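Long-range contacts in putative nucleotide sugar epimerase/ dehydratase (Bordetella bronchiseptica, PDB 2Q1S), which binds NADH in a Rossmann fold and probably acts as a nucleotide-sugar epimerase or dehydratase in the biosynthesis of the lipopolysaccharide O-antigen: residues Lys29-Gly39 with Leu96-Ala107; Asn58-Leu66 with Ala79-Ile87. All blocks are in the same frame, centred on the assembly; numbering follows the deposited sequence. Where two conformers were deposited one is given.

Contact 1. Residues Lys29-Gly39 with Leu96-Ala107; sequences KLANTNVMVVG and LQDEYDYVFHLA. With NAI (1,4-dihydronicotinamide adenine dinucleotide), chain B.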
loop_
_atom_site.group_PDB
_atom_site.type_symbol
_atom_site.label_atom_id
_atom_site.label_comp_id
_atom_site.label_asym_id
_atom_site.label_seq_id
_atom_site.Cartn_x
_atom_site.Cartn_y
_atom_site.Cartn_z
ATOM N N LYS A 29 12.797 30.575 5.721
ATOM C CA LYS A 29 13.535 29.625 4.860
ATOM C C LYS A 29 12.789 29.483 3.532
ATOM O O LYS A 29 13.375 29.134 2.505
ATOM C CB LYS A 29 13.712 28.217 5.486
ATOM C CG LYS A 29 14.915 28.053 6.400
ATOM C CD LYS A 29 15.273 26.570 6.634
ATOM C CE LYS A 29 16.224 26.453 7.815
ATOM N NZ LYS A 29 16.297 25.053 8.299
ATOM N N LEU A 30 11.482 29.730 3.561
ATOM C CA LEU A 30 10.667 29.627 2.359
ATOM C C LEU A 30 10.583 30.892 1.503
ATOM O O LEU A 30 10.125 30.827 0.348
ATOM C CB LEU A 30 9.282 29.040 2.681
ATOM C CG LEU A 30 9.339 27.500 2.734
ATOM C CD1 LEU A 30 10.064 27.016 3.987
ATOM C CD2 LEU A 30 8.001 26.884 2.669
ATOM N N ALA A 31 11.045 32.022 2.042
ATOM C CA ALA A 31 11.056 33.259 1.266
ATOM C C ALA A 31 11.813 33.051 -0.037
ATOM O O ALA A 31 12.905 32.461 -0.047
ATOM C CB ALA A 31 11.656 34.405 2.077
ATOM N N ASN A 32 11.219 33.494 -1.145
ATOM C CA ASN A 32 11.879 33.476 -2.441
ATOM C C ASN A 32 12.138 32.075 -2.995
ATOM O O ASN A 32 12.907 31.917 -3.941
ATOM C CB ASN A 32 13.181 34.304 -2.384
ATOM C CG ASN A 32 12.915 35.748 -2.000
ATOM O OD1 ASN A 32 12.144 36.442 -2.667
ATOM N ND2 ASN A 32 13.535 36.201 -0.908
ATOM N N THR A 33 11.448 31.062 -2.448
ATOM C CA THR A 33 11.640 29.727 -2.982
ATOM C C THR A 33 10.576 29.340 -4.029
ATOM O O THR A 33 9.543 30.021 -4.173
ATOM C CB THR A 33 11.647 28.671 -1.861
ATOM O OG1 THR A 33 10.373 28.675 -1.207
ATOM C CG2 THR A 33 12.819 28.936 -0.862
ATOM N N ASN A 34 10.830 28.246 -4.763
ATOM C CA ASN A 34 9.850 27.679 -5.684
ATOM C C ASN A 34 9.200 26.463 -5.019
ATOM O O ASN A 34 9.898 25.582 -4.515
ATOM C CB ASN A 34 10.510 27.246 -6.991
ATOM C CG ASN A 34 10.890 28.429 -7.888
ATOM O OD1 ASN A 34 10.545 29.568 -7.601
ATOM N ND2 ASN A 34 11.620 28.147 -8.956
ATOM N N VAL A 35 7.876 26.448 -5.005
ATOM C CA VAL A 35 7.171 25.391 -4.262
ATOM C C VAL A 35 6.117 24.739 -5.124
ATOM O O VAL A 35 5.489 25.409 -5.921
ATOM C CB VAL A 35 6.508 25.970 -2.982
ATOM C CG1 VAL A 35 5.719 24.872 -2.191
ATOM C CG2 VAL A 35 7.511 26.709 -2.113
ATOM N N MET A 36 5.978 23.415 -5.005
ATOM C CA MET A 36 4.824 22.744 -5.623
ATOM C C MET A 36 3.855 22.319 -4.511
ATOM O O MET A 36 4.299 21.841 -3.467
ATOM C CB MET A 36 5.302 21.560 -6.450
ATOM C CG MET A 36 4.177 20.741 -7.042
ATOM S SD MET A 36 4.721 19.130 -7.659
ATOM C CE MET A 36 4.972 19.676 -9.278
ATOM N N VAL A 37 2.559 22.543 -4.733
ATOM C CA VAL A 37 1.534 22.043 -3.821
ATOM C C VAL A 37 0.603 21.135 -4.618
ATOM O O VAL A 37 -0.222 21.583 -5.383
ATOM C CB VAL A 37 0.768 23.173 -3.072
ATOM C CG1 VAL A 37 -0.207 22.591 -2.028
ATOM C CG2 VAL A 37 1.748 24.114 -2.355
ATOM N N VAL A 38 0.818 19.822 -4.458
ATOM C CA VAL A 38 -0.052 18.812 -5.097
ATOM C C VAL A 38 -1.311 18.772 -4.219
ATOM O O VAL A 38 -1.177 18.674 -2.990
ATOM C CB VAL A 38 0.692 17.456 -5.166
ATOM C CG1 VAL A 38 -0.226 16.392 -5.859
ATOM C CG2 VAL A 38 2.037 17.636 -5.886
ATOM N N GLY A 39 -2.484 18.892 -4.802
ATOM C CA GLY A 39 -3.697 19.022 -4.009
ATOM C C GLY A 39 -3.894 20.438 -3.483
ATOM O O GLY A 39 -4.700 20.671 -2.590
ATOM N N LEU A 96 7.778 17.829 -15.534
ATOM C CA LEU A 96 8.286 18.490 -14.337
ATOM C C LEU A 96 9.798 18.660 -14.424
ATOM O O LEU A 96 10.521 17.762 -14.877
ATOM C CB LEU A 96 7.917 17.708 -13.077
ATOM C CG LEU A 96 6.414 17.629 -12.766
ATOM C CD1 LEU A 96 6.195 16.891 -11.445
ATOM C CD2 LEU A 96 5.787 19.015 -12.696
ATOM N N GLN A 97 10.260 19.829 -13.975
ATOM C CA GLN A 97 11.677 20.193 -14.004
ATOM C C GLN A 97 12.193 20.248 -12.566
ATOM O O GLN A 97 11.416 20.461 -11.653
ATOM C CB GLN A 97 11.853 21.557 -14.672
ATOM C CG GLN A 97 11.458 21.596 -16.170
ATOM C CD GLN A 97 12.142 20.491 -16.947
ATOM O OE1 GLN A 97 13.369 20.511 -17.122
ATOM N NE2 GLN A 97 11.363 19.509 -17.406
ATOM N N ASP A 98 13.516 20.097 -12.386
ATOM C CA ASP A 98 14.163 20.155 -11.064
ATOM C C ASP A 98 14.312 21.653 -10.690
ATOM O O ASP A 98 15.419 22.194 -10.580
ATOM C CB ASP A 98 15.512 19.447 -11.165
ATOM C CG ASP A 98 16.212 19.248 -9.827
ATOM O OD1 ASP A 98 15.675 19.586 -8.747
ATOM O OD2 ASP A 98 17.336 18.702 -9.861
ATOM N N GLU A 99 13.162 22.303 -10.506
ATOM C CA GLU A 99 13.095 23.738 -10.215
ATOM C C GLU A 99 12.393 24.054 -8.895
ATOM O O GLU A 99 12.038 25.201 -8.636
ATOM C CB GLU A 99 12.382 24.464 -11.380
ATOM C CG GLU A 99 10.888 24.156 -11.454
ATOM C CD GLU A 99 10.149 24.926 -12.546
ATOM O OE1 GLU A 99 10.179 26.179 -12.537
ATOM O OE2 GLU A 99 9.552 24.274 -13.424
ATOM N N TYR A 100 12.190 23.034 -8.061
ATOM C CA TYR A 100 11.464 23.198 -6.812
ATOM C C TYR A 100 12.351 23.029 -5.609
ATOM O O TYR A 100 13.166 22.094 -5.518
ATOM C CB TYR A 100 10.329 22.164 -6.696
ATOM C CG TYR A 100 9.409 22.192 -7.898
ATOM C CD1 TYR A 100 8.373 23.158 -8.008
ATOM C CD2 TYR A 100 9.560 21.262 -8.939
ATOM C CE1 TYR A 100 7.544 23.227 -9.156
ATOM C CE2 TYR A 100 8.710 21.311 -10.068
ATOM C CZ TYR A 100 7.718 22.278 -10.156
ATOM O OH TYR A 100 6.916 22.266 -11.286
ATOM N N ASP A 101 12.205 23.943 -4.673
ATOM C CA ASP A 101 12.849 23.844 -3.386
ATOM C C ASP A 101 12.053 22.978 -2.417
ATOM O O ASP A 101 12.635 22.288 -1.581
ATOM C CB ASP A 101 13.060 25.248 -2.817
ATOM C CG ASP A 101 13.884 26.099 -3.733
ATOM O OD1 ASP A 101 15.050 25.750 -3.970
ATOM O OD2 ASP A 101 13.331 27.086 -4.253
ATOM N N TYR A 102 10.737 23.081 -2.503
ATOM C CA TYR A 102 9.824 22.352 -1.599
ATOM C C TYR A 102 8.678 21.819 -2.354
ATOM O O TYR A 102 8.190 22.431 -3.312
ATOM C CB TYR A 102 9.329 23.256 -0.455
ATOM C CG TYR A 102 10.449 23.735 0.423
ATOM C CD1 TYR A 102 10.984 22.906 1.415
ATOM C CD2 TYR A 102 11.041 25.005 0.243
ATOM C CE1 TYR A 102 12.038 23.295 2.210
ATOM C CE2 TYR A 102 12.112 25.422 1.030
ATOM C CZ TYR A 102 12.624 24.578 2.051
ATOM O OH TYR A 102 13.689 24.973 2.841
ATOM N N VAL A 103 8.263 20.611 -1.971
ATOM C CA VAL A 103 7.036 20.026 -2.505
ATOM C C VAL A 103 6.162 19.642 -1.334
ATOM O O VAL A 103 6.642 19.075 -0.381
ATOM C CB VAL A 103 7.337 18.741 -3.379
ATOM C CG1 VAL A 103 6.056 17.934 -3.705
ATOM C CG2 VAL A 103 8.095 19.109 -4.632
ATOM N N PHE A 104 4.904 20.043 -1.385
ATOM C CA PHE A 104 3.872 19.616 -0.405
ATOM C C PHE A 104 2.910 18.703 -1.136
ATOM O O PHE A 104 2.337 19.110 -2.106
ATOM C CB PHE A 104 3.122 20.826 0.162
ATOM C CG PHE A 104 3.994 21.755 0.958
ATOM C CD1 PHE A 104 4.715 22.786 0.326
ATOM C CD2 PHE A 104 4.171 21.582 2.334
ATOM C CE1 PHE A 104 5.536 23.654 1.046
ATOM C CE2 PHE A 104 4.971 22.469 3.080
ATOM C CZ PHE A 104 5.691 23.491 2.420
ATOM N N HIS A 105 2.808 17.436 -0.683
ATOM C CA HIS A 105 1.913 16.487 -1.309
ATOM C C HIS A 105 0.666 16.279 -0.448
ATOM O O HIS A 105 0.760 15.561 0.603
ATOM C CB HIS A 105 2.682 15.171 -1.551
ATOM C CG HIS A 105 1.786 14.088 -2.042
ATOM N ND1 HIS A 105 0.656 14.345 -2.777
ATOM C CD2 HIS A 105 1.814 12.749 -1.831
ATOM C CE1 HIS A 105 0.020 13.202 -3.027
ATOM N NE2 HIS A 105 0.711 12.223 -2.458
ATOM N N LEU A 106 -0.382 17.037 -0.797
ATOM C CA LEU A 106 -1.653 17.055 -0.044
ATOM C C LEU A 106 -2.804 16.356 -0.723
ATOM O O LEU A 106 -3.920 16.367 -0.216
ATOM C CB LEU A 106 -2.067 18.503 0.332
ATOM C CG LEU A 106 -0.929 19.364 0.874
ATOM C CD1 LEU A 106 -1.526 20.777 1.102
ATOM C CD2 LEU A 106 -0.325 18.813 2.115
ATOM N N ALA A 107 -2.623 15.832 -1.937
ATOM C CA ALA A 107 -3.731 15.229 -2.643
ATOM C C ALA A 107 -4.232 13.983 -1.856
ATOM O O ALA A 107 -3.502 13.293 -1.125
ATOM C CB ALA A 107 -3.355 14.882 -4.040
HETATM P PA NAI B . -9.342 18.117 0.058
HETATM O O1A NAI B . -10.151 17.045 -0.578
HETATM O O2A NAI B . -9.943 19.537 0.177
HETATM O O5B NAI B . -7.941 18.237 -0.580
HETATM C C5B NAI B . -7.333 17.245 -1.414
HETATM C C4B NAI B . -7.024 17.811 -2.789
HETATM O O4B NAI B . -6.461 16.780 -3.592
HETATM C C3B NAI B . -8.313 18.301 -3.501
HETATM O O3B NAI B . -8.126 19.646 -3.973
HETATM C C2B NAI B . -8.421 17.358 -4.690
HETATM O O2B NAI B . -9.012 17.892 -5.915
HETATM C C1B NAI B . -6.956 16.987 -4.932
HETATM N N9A NAI B . -6.753 15.785 -5.721
HETATM C C8A NAI B . -7.475 14.624 -5.665
HETATM N N7A NAI B . -6.947 13.740 -6.514
HETATM C C5A NAI B . -5.865 14.291 -7.134
HETATM C C6A NAI B . -4.871 13.894 -8.141
HETATM N N6A NAI B . -4.864 12.688 -8.721
HETATM N N1A NAI B . -3.896 14.781 -8.514
HETATM C C2A NAI B . -3.891 16.015 -7.941
HETATM N N3A NAI B . -4.743 16.475 -7.010
HETATM C C4A NAI B . -5.755 15.654 -6.556
HETATM O O3 NAI B . -9.072 17.559 1.532
HETATM P PN NAI B . -8.131 18.166 2.710
HETATM O O1N NAI B . -8.807 18.021 3.980
HETATM O O2N NAI B . -7.600 19.477 2.189
HETATM O O5D NAI B . -6.864 17.130 2.641
HETATM C C5D NAI B . -5.523 17.575 2.373
HETATM C C4D NAI B . -4.577 16.470 2.846
HETATM O O4D NAI B . -4.674 16.357 4.246
HETATM C C3D NAI B . -4.979 15.086 2.335
HETATM O O3D NAI B . -3.773 14.398 1.977
HETATM C C2D NAI B . -5.671 14.449 3.501
HETATM O O2D NAI B . -5.584 13.000 3.445
HETATM C C1D NAI B . -4.896 14.995 4.667
HETATM N N1N NAI B . -5.621 14.985 5.910
HETATM C C2N NAI B . -6.652 15.853 6.173
HETATM C C3N NAI B . -7.314 15.832 7.397
HETATM C C7N NAI B . -8.472 16.777 7.701
HETATM O O7N NAI B . -8.991 16.717 8.803
HETATM N N7N NAI B . -8.830 17.651 6.726
HETATM C C4N NAI B . -6.887 14.945 8.422
HETATM C C5N NAI B . -5.788 14.087 8.129
HETATM C C6N NAI B . -5.162 14.158 6.885
HETATM O O HOH W 1 15.321 26.912 1.782
#

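Contact 2. Residues Asn58-Leu66 with Ala79-Ile87; sequences NQVHVVDNL and AVRFSETSI. With NAI (1,4-dihydronicotinamide adenine dinucleotide), chain B.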
loop_
_atom_site.group_PDB
_atom_site.type_symbol
_atom_site.label_atom_id
_atom_site.label_comp_id
_atom_site.label_asym_id
_atom_site.label_seq_id
_atom_site.Cartn_x
_atom_site.Cartn_y
_atom_site.Cartn_z
ATOM N N ASN A 58 8.653 32.684 -4.139
ATOM C CA ASN A 58 8.797 33.127 -5.509
ATOM C C ASN A 58 7.752 32.562 -6.458
ATOM O O ASN A 58 7.241 33.258 -7.301
ATOM C CB ASN A 58 10.208 32.795 -5.997
ATOM C CG ASN A 58 10.443 33.243 -7.418
ATOM O OD1 ASN A 58 10.309 34.442 -7.748
ATOM N ND2 ASN A 58 10.800 32.297 -8.276
ATOM N N GLN A 59 7.441 31.275 -6.335
ATOM C CA GLN A 59 6.487 30.641 -7.232
ATOM C C GLN A 59 5.787 29.526 -6.479
ATOM O O GLN A 59 6.422 28.844 -5.675
ATOM C CB GLN A 59 7.198 30.057 -8.459
ATOM C CG GLN A 59 7.741 31.084 -9.482
ATOM C CD GLN A 59 8.425 30.434 -10.678
ATOM O OE1 GLN A 59 8.635 29.218 -10.709
ATOM N NE2 GLN A 59 8.773 31.242 -11.671
ATOM N N VAL A 60 4.497 29.366 -6.735
ATOM C CA VAL A 60 3.757 28.166 -6.278
ATOM C C VAL A 60 3.129 27.475 -7.506
ATOM O O VAL A 60 2.371 28.103 -8.261
ATOM C CB VAL A 60 2.644 28.471 -5.268
ATOM C CG1 VAL A 60 2.040 27.134 -4.752
ATOM C CG2 VAL A 60 3.138 29.283 -4.101
ATOM N N HIS A 61 3.484 26.198 -7.718
ATOM C CA HIS A 61 2.889 25.381 -8.778
ATOM C C HIS A 61 1.841 24.490 -8.123
ATOM O O HIS A 61 2.198 23.568 -7.370
ATOM C CB HIS A 61 3.963 24.528 -9.445
ATOM C CG HIS A 61 3.482 23.748 -10.627
ATOM N ND1 HIS A 61 4.261 22.781 -11.225
ATOM C CD2 HIS A 61 2.308 23.754 -11.295
ATOM C CE1 HIS A 61 3.605 22.264 -12.247
ATOM N NE2 HIS A 61 2.415 22.838 -12.316
ATOM N N VAL A 62 0.582 24.838 -8.317
ATOM C CA VAL A 62 -0.547 24.037 -7.813
ATOM C C VAL A 62 -0.889 22.986 -8.874
ATOM O O VAL A 62 -1.105 23.300 -10.036
ATOM C CB VAL A 62 -1.781 24.935 -7.496
ATOM C CG1 VAL A 62 -3.049 24.075 -7.240
ATOM C CG2 VAL A 62 -1.480 25.877 -6.291
ATOM N N VAL A 63 -0.889 21.718 -8.427
ATOM C CA VAL A 63 -1.299 20.642 -9.342
ATOM C C VAL A 63 -2.540 20.056 -8.696
ATOM O O VAL A 63 -2.417 19.545 -7.562
ATOM C CB VAL A 63 -0.213 19.539 -9.415
ATOM C CG1 VAL A 63 -0.743 18.430 -10.319
ATOM C CG2 VAL A 63 1.100 20.143 -10.022
ATOM N N ASP A 64 -3.693 20.189 -9.337
ATOM C CA ASP A 64 -4.920 19.720 -8.696
ATOM C C ASP A 64 -5.942 19.423 -9.781
ATOM O O ASP A 64 -6.178 20.252 -10.665
ATOM C CB ASP A 64 -5.432 20.777 -7.705
ATOM C CG ASP A 64 -6.367 20.205 -6.685
ATOM O OD1 ASP A 64 -7.419 19.652 -7.157
ATOM O OD2 ASP A 64 -6.098 20.367 -5.494
ATOM N N ASN A 65 -6.545 18.230 -9.717
ATOM C CA ASN A 65 -7.543 17.858 -10.738
ATOM C C ASN A 65 -8.976 18.337 -10.409
ATOM O O ASN A 65 -9.931 18.038 -11.127
ATOM C CB ASN A 65 -7.512 16.334 -10.981
ATOM C CG ASN A 65 -7.858 15.547 -9.762
ATOM O OD1 ASN A 65 -8.008 16.077 -8.653
ATOM N ND2 ASN A 65 -7.852 14.217 -9.914
ATOM N N LEU A 66 -9.096 19.012 -9.249
ATOM C CA LEU A 66 -10.411 19.544 -8.798
ATOM C C LEU A 66 -11.427 18.466 -8.460
ATOM O O LEU A 66 -12.628 18.717 -8.442
ATOM C CB LEU A 66 -10.999 20.612 -9.752
ATOM C CG LEU A 66 -10.100 21.861 -9.899
ATOM C CD1 LEU A 66 -10.782 22.862 -10.851
ATOM C CD2 LEU A 66 -9.720 22.510 -8.560
ATOM N N ALA A 79 2.407 34.795 -9.181
ATOM C CA ALA A 79 3.301 33.766 -8.601
ATOM C C ALA A 79 2.735 32.341 -8.600
ATOM O O ALA A 79 3.460 31.393 -8.298
ATOM C CB ALA A 79 3.703 34.146 -7.184
ATOM N N VAL A 80 1.448 32.201 -8.923
ATOM C CA VAL A 80 0.778 30.892 -8.922
ATOM C C VAL A 80 0.616 30.355 -10.358
ATOM O O VAL A 80 0.042 31.017 -11.219
ATOM C CB VAL A 80 -0.613 30.968 -8.235
ATOM C CG1 VAL A 80 -1.366 29.640 -8.378
ATOM C CG2 VAL A 80 -0.492 31.330 -6.759
ATOM N N ARG A 81 1.175 29.177 -10.613
ATOM C CA ARG A 81 0.925 28.410 -11.836
ATOM C C ARG A 81 -0.048 27.288 -11.450
ATOM O O ARG A 81 0.171 26.587 -10.465
ATOM C CB ARG A 81 2.226 27.821 -12.377
ATOM C CG ARG A 81 2.042 26.879 -13.539
ATOM C CD ARG A 81 3.294 26.081 -13.821
ATOM N NE ARG A 81 3.078 25.127 -14.912
ATOM C CZ ARG A 81 3.950 24.199 -15.301
ATOM N NH1 ARG A 81 5.125 24.071 -14.687
ATOM N NH2 ARG A 81 3.638 23.392 -16.314
ATOM N N PHE A 82 -1.119 27.131 -12.216
ATOM C CA PHE A 82 -2.092 26.071 -11.929
ATOM C C PHE A 82 -2.185 25.044 -13.063
ATOM O O PHE A 82 -2.611 25.367 -14.196
ATOM C CB PHE A 82 -3.461 26.694 -11.608
ATOM C CG PHE A 82 -4.591 25.691 -11.418
ATOM C CD1 PHE A 82 -4.464 24.615 -10.563
ATOM C CD2 PHE A 82 -5.801 25.878 -12.069
ATOM C CE1 PHE A 82 -5.514 23.715 -10.385
ATOM C CE2 PHE A 82 -6.866 24.976 -11.897
ATOM C CZ PHE A 82 -6.714 23.891 -11.067
ATOM N N SER A 83 -1.823 23.797 -12.723
ATOM C CA SER A 83 -2.015 22.657 -13.617
ATOM C C SER A 83 -3.247 21.871 -13.163
ATOM O O SER A 83 -3.228 21.201 -12.126
ATOM C CB SER A 83 -0.781 21.742 -13.675
ATOM O OG SER A 83 0.377 22.441 -14.139
ATOM N N GLU A 84 -4.325 22.009 -13.932
ATOM C CA GLU A 84 -5.607 21.361 -13.642
ATOM C C GLU A 84 -5.533 19.941 -14.217
ATOM O O GLU A 84 -6.155 19.596 -15.245
ATOM C CB GLU A 84 -6.791 22.159 -14.236
ATOM C CG GLU A 84 -8.128 21.516 -13.820
ATOM C CD GLU A 84 -9.350 22.285 -14.239
ATOM O OE1 GLU A 84 -9.260 23.504 -14.555
ATOM O OE2 GLU A 84 -10.435 21.657 -14.295
ATOM N N THR A 85 -4.782 19.115 -13.491
ATOM C CA THR A 85 -4.330 17.869 -14.023
ATOM C C THR A 85 -4.041 16.972 -12.830
ATOM O O THR A 85 -3.564 17.418 -11.781
ATOM C CB THR A 85 -3.017 18.061 -14.814
ATOM O OG1 THR A 85 -3.229 18.985 -15.897
ATOM C CG2 THR A 85 -2.580 16.746 -15.434
ATOM N N SER A 86 -4.345 15.675 -12.977
ATOM C CA SER A 86 -3.910 14.697 -11.965
ATOM C C SER A 86 -2.377 14.577 -11.856
ATOM O O SER A 86 -1.705 14.532 -12.881
ATOM C CB SER A 86 -4.493 13.309 -12.273
ATOM O OG SER A 86 -3.942 12.339 -11.383
ATOM N N ILE A 87 -1.871 14.486 -10.646
ATOM C CA ILE A 87 -0.454 14.198 -10.421
ATOM C C ILE A 87 -0.019 12.829 -10.938
ATOM O O ILE A 87 1.190 12.555 -11.064
ATOM C CB ILE A 87 -0.045 14.429 -8.954
ATOM C CG1 ILE A 87 1.462 14.534 -8.833
ATOM C CG2 ILE A 87 -0.504 13.273 -8.057
ATOM C CD1 ILE A 87 2.110 15.738 -9.602
HETATM P PA NAI B . -9.342 18.117 0.058
HETATM O O1A NAI B . -10.151 17.045 -0.578
HETATM O O2A NAI B . -9.943 19.537 0.177
HETATM O O5B NAI B . -7.941 18.237 -0.580
HETATM C C5B NAI B . -7.333 17.245 -1.414
HETATM C C4B NAI B . -7.024 17.811 -2.789
HETATM O O4B NAI B . -6.461 16.780 -3.592
HETATM C C3B NAI B . -8.313 18.301 -3.501
HETATM O O3B NAI B . -8.126 19.646 -3.973
HETATM C C2B NAI B . -8.421 17.358 -4.690
HETATM O O2B NAI B . -9.012 17.892 -5.915
HETATM C C1B NAI B . -6.956 16.987 -4.932
HETATM N N9A NAI B . -6.753 15.785 -5.721
HETATM C C8A NAI B . -7.475 14.624 -5.665
HETATM N N7A NAI B . -6.947 13.740 -6.514
HETATM C C5A NAI B . -5.865 14.291 -7.134
HETATM C C6A NAI B . -4.871 13.894 -8.141
HETATM N N6A NAI B . -4.864 12.688 -8.721
HETATM N N1A NAI B . -3.896 14.781 -8.514
HETATM C C2A NAI B . -3.891 16.015 -7.941
HETATM N N3A NAI B . -4.743 16.475 -7.010
HETATM C C4A NAI B . -5.755 15.654 -6.556
HETATM O O3 NAI B . -9.072 17.559 1.532
HETATM P PN NAI B . -8.131 18.166 2.710
HETATM O O1N NAI B . -8.807 18.021 3.980
HETATM O O2N NAI B . -7.600 19.477 2.189
HETATM O O5D NAI B . -6.864 17.130 2.641
HETATM C C5D NAI B . -5.523 17.575 2.373
HETATM C C4D NAI B . -4.577 16.470 2.846
HETATM O O4D NAI B . -4.674 16.357 4.246
HETATM C C3D NAI B . -4.979 15.086 2.335
HETATM O O3D NAI B . -3.773 14.398 1.977
HETATM C C2D NAI B . -5.671 14.449 3.501
HETATM O O2D NAI B . -5.584 13.000 3.445
HETATM C C1D NAI B . -4.896 14.995 4.667
HETATM N N1N NAI B . -5.621 14.985 5.910
HETATM C C2N NAI B . -6.652 15.853 6.173
HETATM C C3N NAI B . -7.314 15.832 7.397
HETATM C C7N NAI B . -8.472 16.777 7.701
HETATM O O7N NAI B . -8.991 16.717 8.803
HETATM N N7N NAI B . -8.830 17.651 6.726
HETATM C C4N NAI B . -6.887 14.945 8.422
HETATM C C5N NAI B . -5.788 14.087 8.129
HETATM C C6N NAI B . -5.162 14.158 6.885
HETATM O O HOH W 2 -10.733 18.934 -13.642
#

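Contact 1. Residues Lys29-Gly39 with Leu96-Ala107
Met36 meets Tyr100 and Leu96 on one face of a pair of parallel strands. Its CG stands anti to the backbone N (chi1 176°) and the chain runs extended to SD, which stands above the Tyr100 ring, 5.1 Å from its centroid, as a distant Met-aromatic contact; a bend at chi3 (-93°) then turns CE to within 3.6 Å of Leu96 CD2. Across the sheet, Val35 CG1 pushes against the edge of the Phe104 ring, in its plane and 3.4 Å from CD1, while Leu30 CD2 reaches that ring's edge at CZ. The other branch of Leu30, CD1, lies over a face of Tyr102, offset toward the rim. Helices 43-54 and 263-276 close over this side, Leu48 and Leu270 both touching Phe104.

Strands 34-38 and 102-105 are neighbours at the core of the Rossmann sheet, joined by a parallel ladder of backbone hydrogen bonds, such as Phe104 N to Met36 O (2.8 Å). Where the ladder ends, Gly39 and Ala107 border the NADH pocket: Gly39 CA is 3.6 Å from ribose O4B, and Ala107 CB lies 3.6 Å from N3A of the adenine. Gly39 has a positive phi, and at its backbone angles a CB would run into the preceding carbonyl oxygen.

At the opposite end the contact turns polar. Asp101 OD2 accepts the backbone N-H of Asn34 through its anti lone pair, nearly straight at 171°, and Asn34 O accepts Asp101 N in return. Asn34 ND2 donates to Glu99 O at 3.0 Å, within the planes of both groups, while OD1 is hydrogen-bonded to Asn58 ND2. Asp101 OD1 forms salt bridges with Arg142 and Lys144.

Contact 2. Residues Asn58-Leu66 with Ala79-Ile87
His61 and Arg81 both set CG anti to the backbone N (chi1 -175° and 173°), and the extended arginine chain runs beside the imidazole in the same direction. The guanidinium consequently stacks flat on the ring, planes 4° apart and centres 4.0 Å apart, with CD over the same face; Val63 CG2 sits on the opposite one. Ser83 OG meets NE2 of His61 at the ring edge, 2.8 Å away and almost straight, while ND1 is hydrogen-bonded to the Tyr100 hydroxyl. Bonds at both nitrogens fix the ring's rotation.

On the other face of the sheet, Val62 CG1 packs against Phe82 CD1 at 3.7 Å, and Leu66 CG reaches the edge of that ring.

Beyond the strands the two segments form the adenosine end of the NADH site. Asp64 grips the ribose diol with both carboxylate oxygens, OD1 accepting from O2B and OD2 from O3B (2.6 Å), as the acidic residue after the second strand does in NAD-binding Rossmann folds. OD1 also takes Leu66 N in an Asx turn. Ser86 OG accepts from adenine N6A. The backbone N of Ile87 donates to adenine N1A at 3.0 Å, and the base's polar edge is thus read by the segment 79-87.

Strand 59-63 lies between strands 34-38 and 80-83; Val49 of helix 43-54 packs on Val60 and Val62, and Leu92 of helix 90-95 touches Val63 and Ser83 on the other face.

From the N terminus, the chain lays down strand 34-38, passes through helix 43-54 and returns as strand 59-63 beside it. A short excursion without helix or strand then brings strand 80-83 alongside, and contact 2 closes that inner loop. Helix 90-95 follows, after which strand 102-105 comes in on the other flank of 34-38, so contact 1 closes a wider loop with contact 2 nested inside it. The resulting strand order is 80-83, 59-63, 34-38, 102-105. The two contacts are stitched together by Val35 O with His61 N, 2.8 Å apart, and by the packing of Met36 CG against His61 O, and both reach NADH at the carboxyl ends of their strands.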